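Local atomic coordinates of epimerase domain-containing protein (Bacillus cereus HuA2-4, PDB entry 6ZLK), a protein that interconverts UDP-glucuronic acid and UDP-galacturonic acid by epimerisation at C4 of the sugar, with NAD as cofactor. Residues L118-Y130 with F167-V179. Residues are numbered along the deposited sequence; the frame is centred on the assembly and turned at random.
Sequences LDKFIHISTSSVY and FHIPIVILRYFTV. With UGA (uridine-5'-diphosphate-glucuronic acid), chain F.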
# COMPACT_ATOMS: atom_id res chain seq x y z
N LEU A 118 -15.93 18.79 3.48
CA LEU A 118 -14.68 19.54 3.37
C LEU A 118 -14.66 20.30 2.05
O LEU A 118 -15.20 19.78 1.01
CB LEU A 118 -13.43 18.63 3.34
CG LEU A 118 -13.02 17.98 4.62
CD1 LEU A 118 -11.89 17.00 4.34
CD2 LEU A 118 -12.64 19.04 5.65
N ASP A 119 -13.90 21.37 2.05
CA ASP A 119 -13.41 21.99 0.80
C ASP A 119 -12.34 21.10 0.16
O ASP A 119 -12.39 20.85 -1.04
CB ASP A 119 -12.84 23.37 1.05
CG ASP A 119 -13.85 24.39 1.55
OD1 ASP A 119 -15.07 24.11 1.47
OD2 ASP A 119 -13.41 25.47 1.99
N LYS A 120 -11.32 20.69 0.92
CA LYS A 120 -10.15 19.98 0.37
C LYS A 120 -9.57 19.14 1.48
O LYS A 120 -9.56 19.58 2.66
CB LYS A 120 -9.01 20.89 -0.13
CG LYS A 120 -9.32 21.61 -1.41
CD LYS A 120 -8.25 22.54 -1.87
CE LYS A 120 -8.52 22.98 -3.29
NZ LYS A 120 -7.91 24.30 -3.55
N PHE A 121 -9.13 17.95 1.08
CA PHE A 121 -8.34 17.04 1.91
C PHE A 121 -7.00 16.92 1.24
O PHE A 121 -6.89 16.25 0.20
CB PHE A 121 -9.01 15.69 2.08
CG PHE A 121 -8.28 14.76 3.00
CD1 PHE A 121 -7.17 14.04 2.60
CD2 PHE A 121 -8.77 14.54 4.26
CE1 PHE A 121 -6.52 13.18 3.47
CE2 PHE A 121 -8.17 13.63 5.12
CZ PHE A 121 -7.01 12.99 4.75
N ILE A 122 -6.01 17.68 1.74
CA ILE A 122 -4.71 17.83 1.09
C ILE A 122 -3.75 16.86 1.75
O ILE A 122 -3.32 17.11 2.88
CB ILE A 122 -4.22 19.27 1.09
CG1 ILE A 122 -5.25 20.22 0.49
CG2 ILE A 122 -2.90 19.38 0.35
CD1 ILE A 122 -4.94 21.69 0.63
N HIS A 123 -3.47 15.78 1.06
CA HIS A 123 -2.68 14.63 1.55
C HIS A 123 -1.25 14.79 1.12
O HIS A 123 -0.98 14.86 -0.09
CB HIS A 123 -3.31 13.33 1.06
CG HIS A 123 -2.54 12.14 1.48
ND1 HIS A 123 -2.81 11.50 2.67
CD2 HIS A 123 -1.53 11.47 0.89
CE1 HIS A 123 -1.96 10.50 2.80
NE2 HIS A 123 -1.15 10.44 1.72
N ILE A 124 -0.31 14.80 2.05
CA ILE A 124 1.10 14.97 1.72
C ILE A 124 1.76 13.60 1.57
O ILE A 124 1.66 12.76 2.47
CB ILE A 124 1.80 15.85 2.76
CG1 ILE A 124 1.60 17.34 2.41
CG2 ILE A 124 3.26 15.50 2.78
CD1 ILE A 124 0.23 17.75 2.14
N SER A 125 2.28 13.36 0.38
CA SER A 125 3.02 12.13 0.06
C SER A 125 4.47 12.46 -0.30
O SER A 125 4.97 13.59 -0.02
CB SER A 125 2.26 11.38 -1.02
OG SER A 125 2.86 10.12 -1.24
N THR A 126 5.15 11.54 -0.96
CA THR A 126 6.62 11.55 -1.07
C THR A 126 7.04 11.10 -2.46
O THR A 126 6.40 10.14 -3.05
CB THR A 126 7.20 10.67 0.04
OG1 THR A 126 8.61 10.61 -0.19
CG2 THR A 126 6.66 9.26 0.01
N SER A 127 8.17 11.65 -2.91
CA SER A 127 8.92 11.14 -4.07
C SER A 127 9.28 9.66 -3.84
O SER A 127 9.59 9.00 -4.85
CB SER A 127 10.14 11.93 -4.36
OG SER A 127 11.04 11.85 -3.28
N SER A 128 9.33 9.19 -2.60
CA SER A 128 9.69 7.78 -2.32
C SER A 128 8.71 6.80 -2.94
O SER A 128 9.06 5.63 -3.00
CB SER A 128 9.83 7.54 -0.86
OG SER A 128 10.96 8.26 -0.38
N VAL A 129 7.54 7.24 -3.38
CA VAL A 129 6.60 6.29 -4.02
C VAL A 129 7.13 5.88 -5.39
O VAL A 129 6.72 4.79 -5.85
CB VAL A 129 5.16 6.83 -4.14
CG1 VAL A 129 4.57 7.24 -2.78
CG2 VAL A 129 5.03 7.92 -5.18
N TYR A 130 7.96 6.70 -6.03
CA TYR A 130 8.37 6.43 -7.42
C TYR A 130 9.34 5.25 -7.47
O TYR A 130 9.22 4.43 -8.42
CB TYR A 130 8.99 7.63 -8.09
CG TYR A 130 8.00 8.71 -8.41
CD1 TYR A 130 7.16 8.60 -9.52
CD2 TYR A 130 7.91 9.86 -7.66
CE1 TYR A 130 6.26 9.61 -9.83
CE2 TYR A 130 7.01 10.87 -7.96
CZ TYR A 130 6.18 10.75 -9.06
OH TYR A 130 5.30 11.76 -9.27
N PHE A 167 -16.80 8.12 -2.11
CA PHE A 167 -17.53 9.02 -1.17
C PHE A 167 -17.32 10.50 -1.50
O PHE A 167 -17.85 11.32 -0.73
CB PHE A 167 -17.13 8.74 0.26
CG PHE A 167 -17.36 7.29 0.61
CD1 PHE A 167 -18.64 6.76 0.52
CD2 PHE A 167 -16.32 6.46 0.97
CE1 PHE A 167 -18.87 5.43 0.82
CE2 PHE A 167 -16.57 5.14 1.28
CZ PHE A 167 -17.83 4.62 1.21
N HIS A 168 -16.63 10.82 -2.59
CA HIS A 168 -16.47 12.20 -3.12
C HIS A 168 -15.67 13.04 -2.13
O HIS A 168 -15.77 14.26 -2.22
CB HIS A 168 -17.83 12.84 -3.43
CG HIS A 168 -18.67 11.93 -4.28
ND1 HIS A 168 -18.22 11.48 -5.51
CD2 HIS A 168 -19.86 11.34 -4.05
CE1 HIS A 168 -19.13 10.66 -6.03
NE2 HIS A 168 -20.14 10.56 -5.15
N ILE A 169 -14.89 12.43 -1.23
CA ILE A 169 -13.94 13.23 -0.42
C ILE A 169 -13.01 13.98 -1.36
O ILE A 169 -12.38 13.38 -2.24
CB ILE A 169 -13.18 12.32 0.55
CG1 ILE A 169 -14.19 11.54 1.40
CG2 ILE A 169 -12.23 13.16 1.38
CD1 ILE A 169 -13.63 10.72 2.50
N PRO A 170 -12.86 15.33 -1.19
CA PRO A 170 -12.16 16.18 -2.14
C PRO A 170 -10.64 16.16 -1.91
O PRO A 170 -10.02 17.17 -1.52
CB PRO A 170 -12.78 17.55 -1.90
CG PRO A 170 -13.00 17.53 -0.41
CD PRO A 170 -13.57 16.13 -0.18
N ILE A 171 -10.03 15.02 -2.26
CA ILE A 171 -8.59 14.79 -2.04
C ILE A 171 -7.76 15.55 -3.05
O ILE A 171 -8.15 15.71 -4.22
CB ILE A 171 -8.23 13.29 -2.02
CG1 ILE A 171 -8.33 12.64 -3.40
CG2 ILE A 171 -9.06 12.58 -0.97
CD1 ILE A 171 -7.02 12.40 -4.07
N VAL A 172 -6.58 15.96 -2.61
CA VAL A 172 -5.48 16.46 -3.44
C VAL A 172 -4.22 15.81 -2.86
O VAL A 172 -4.10 15.81 -1.62
CB VAL A 172 -5.34 17.99 -3.34
CG1 VAL A 172 -4.15 18.44 -4.15
CG2 VAL A 172 -6.63 18.73 -3.75
N ILE A 173 -3.38 15.27 -3.70
CA ILE A 173 -2.12 14.63 -3.23
C ILE A 173 -0.92 15.45 -3.67
O ILE A 173 -0.76 15.73 -4.84
CB ILE A 173 -2.03 13.16 -3.67
CG1 ILE A 173 -3.13 12.29 -3.06
CG2 ILE A 173 -0.63 12.64 -3.40
CD1 ILE A 173 -3.37 10.99 -3.79
N LEU A 174 -0.09 15.86 -2.73
CA LEU A 174 1.18 16.55 -3.01
C LEU A 174 2.31 15.56 -2.74
O LEU A 174 2.40 15.05 -1.64
CB LEU A 174 1.34 17.84 -2.19
CG LEU A 174 0.18 18.81 -2.22
CD1 LEU A 174 0.50 20.05 -1.35
CD2 LEU A 174 -0.09 19.21 -3.67
N ARG A 175 3.14 15.30 -3.72
CA ARG A 175 4.37 14.50 -3.54
C ARG A 175 5.55 15.43 -3.38
O ARG A 175 6.07 16.00 -4.37
CB ARG A 175 4.62 13.57 -4.73
CG ARG A 175 3.59 12.47 -4.81
CD ARG A 175 3.78 11.68 -6.09
NE ARG A 175 2.88 10.54 -6.07
CZ ARG A 175 2.62 9.77 -7.13
NH1 ARG A 175 3.18 10.01 -8.29
NH2 ARG A 175 1.79 8.76 -7.05
N TYR A 176 6.00 15.59 -2.15
CA TYR A 176 7.25 16.35 -1.88
C TYR A 176 8.50 15.57 -2.26
O TYR A 176 8.59 14.37 -2.07
CB TYR A 176 7.31 16.61 -0.38
CG TYR A 176 6.29 17.54 0.24
CD1 TYR A 176 5.42 18.36 -0.48
CD2 TYR A 176 6.16 17.55 1.62
CE1 TYR A 176 4.54 19.21 0.15
CE2 TYR A 176 5.24 18.35 2.26
CZ TYR A 176 4.45 19.22 1.54
OH TYR A 176 3.56 20.05 2.20
N PHE A 177 9.50 16.30 -2.72
CA PHE A 177 10.88 15.82 -2.96
C PHE A 177 11.85 16.47 -1.97
O PHE A 177 12.02 17.73 -1.88
CB PHE A 177 11.30 16.16 -4.38
CG PHE A 177 10.58 15.38 -5.46
CD1 PHE A 177 9.21 15.42 -5.63
CD2 PHE A 177 11.33 14.54 -6.27
CE1 PHE A 177 8.61 14.63 -6.60
CE2 PHE A 177 10.73 13.77 -7.26
CZ PHE A 177 9.36 13.80 -7.41
N THR A 178 12.50 15.62 -1.23
CA THR A 178 13.55 15.87 -0.22
C THR A 178 13.54 17.33 0.23
O THR A 178 14.34 18.13 -0.24
CB THR A 178 14.92 15.39 -0.70
OG1 THR A 178 14.75 14.05 -1.21
CG2 THR A 178 15.88 15.40 0.48
N VAL A 179 12.81 17.58 1.30
CA VAL A 179 12.69 18.98 1.77
C VAL A 179 13.84 19.29 2.72
O VAL A 179 14.21 18.45 3.55
CB VAL A 179 11.31 19.19 2.41
CG1 VAL A 179 11.12 20.61 2.90
CG2 VAL A 179 10.22 18.77 1.43
C1' UGA F . 13.64 12.59 2.48
C2' UGA F . 12.82 12.45 3.75
O2' UGA F . 13.66 11.85 4.74
C3' UGA F . 11.59 11.59 3.56
O3' UGA F . 10.79 11.74 4.73
C4' UGA F . 10.81 11.98 2.32
O4' UGA F . 9.77 11.02 2.11
C5' UGA F . 11.74 12.03 1.10
O5' UGA F . 12.83 12.92 1.37
C6' UGA F . 11.11 12.47 -0.23
O'P UGA F . 9.99 12.12 -0.52
O'Q UGA F . 11.77 13.11 -1.01
PB UGA F . 15.73 11.35 1.48
O1B UGA F . 15.64 11.80 0.08
O2B UGA F . 16.29 10.01 1.82
O3B UGA F . 14.36 11.38 2.31
O3A UGA F . 16.51 12.50 2.26
PA UGA F . 17.84 12.62 3.14
O1A UGA F . 17.63 11.85 4.37
O2A UGA F . 18.16 14.06 3.21
O5D UGA F . 18.93 11.85 2.24
C5D UGA F . 19.34 12.31 0.96
C4D UGA F . 20.54 11.51 0.55
O4D UGA F . 21.60 11.66 1.53
C3D UGA F . 20.30 10.01 0.42
O3D UGA F . 20.82 9.67 -0.87
C2D UGA F . 21.10 9.38 1.56
O2D UGA F . 21.82 8.24 1.11
C1D UGA F . 22.18 10.41 1.84
N1 UGA F . 22.65 10.46 3.23
C6 UGA F . 21.78 10.64 4.27
C2 UGA F . 24.02 10.47 3.42
O2 UGA F . 24.83 10.30 2.51
N3 UGA F . 24.42 10.67 4.70
C4 UGA F . 23.60 10.85 5.80
O4 UGA F . 24.14 10.98 6.90
C5 UGA F . 22.19 10.81 5.53
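Arg175 NH1 gives a hydrogen bond to Tyr130 OH at 2.9 Å, and that hydroxyl is gripped a second time by Asn241. The oxygen lies in the plane of the guanidinium, while the tyrosine ring stands almost perpendicular to it, 83° apart. Arginine suits the place because its chain, extended from CG to NE, carries the charge along the sheet face it shares with Ser125 to Tyr130, just past the 3-10 turn 127-129; NH2 forms a salt bridge with Glu157, whose carboxylate also bonds Ser125 OG. Val129 CG2 lies over one guanidinium face, 3.5 Å from Arg175 NE.

Strands 120-126 and 171-176 run parallel in the Rossmann-type sheet of this epimerase/dehydratase family, joined by a crossover through helix 148-167. Their backbone ladder continues to Ser127 N, which donates to Tyr176 O at 2.9 Å. On the face carrying Ile122, Ile124, Leu174 and Tyr176, apolar and aromatic side chains pack: Ile124 and Leu174 meet through their CD1 methyls, and Ile124 CG2 reaches Tyr176 CE2 at 3.5 Å.

At their C-terminal ends the strands line the sugar site. Ser127 CB sits over the centre of the Phe177 ring, a CH-pi contact of 3.4 Å to the centroid. With UDP-glucuronic acid bound, Ser127 OG (chi1 63°) turns to the carboxylate, 2.7 Å from UGA O'Q, to which Thr178 N donates at 2.6 Å; in the alternative UDP-sugar Ser127 OG meets hydroxyl O3'.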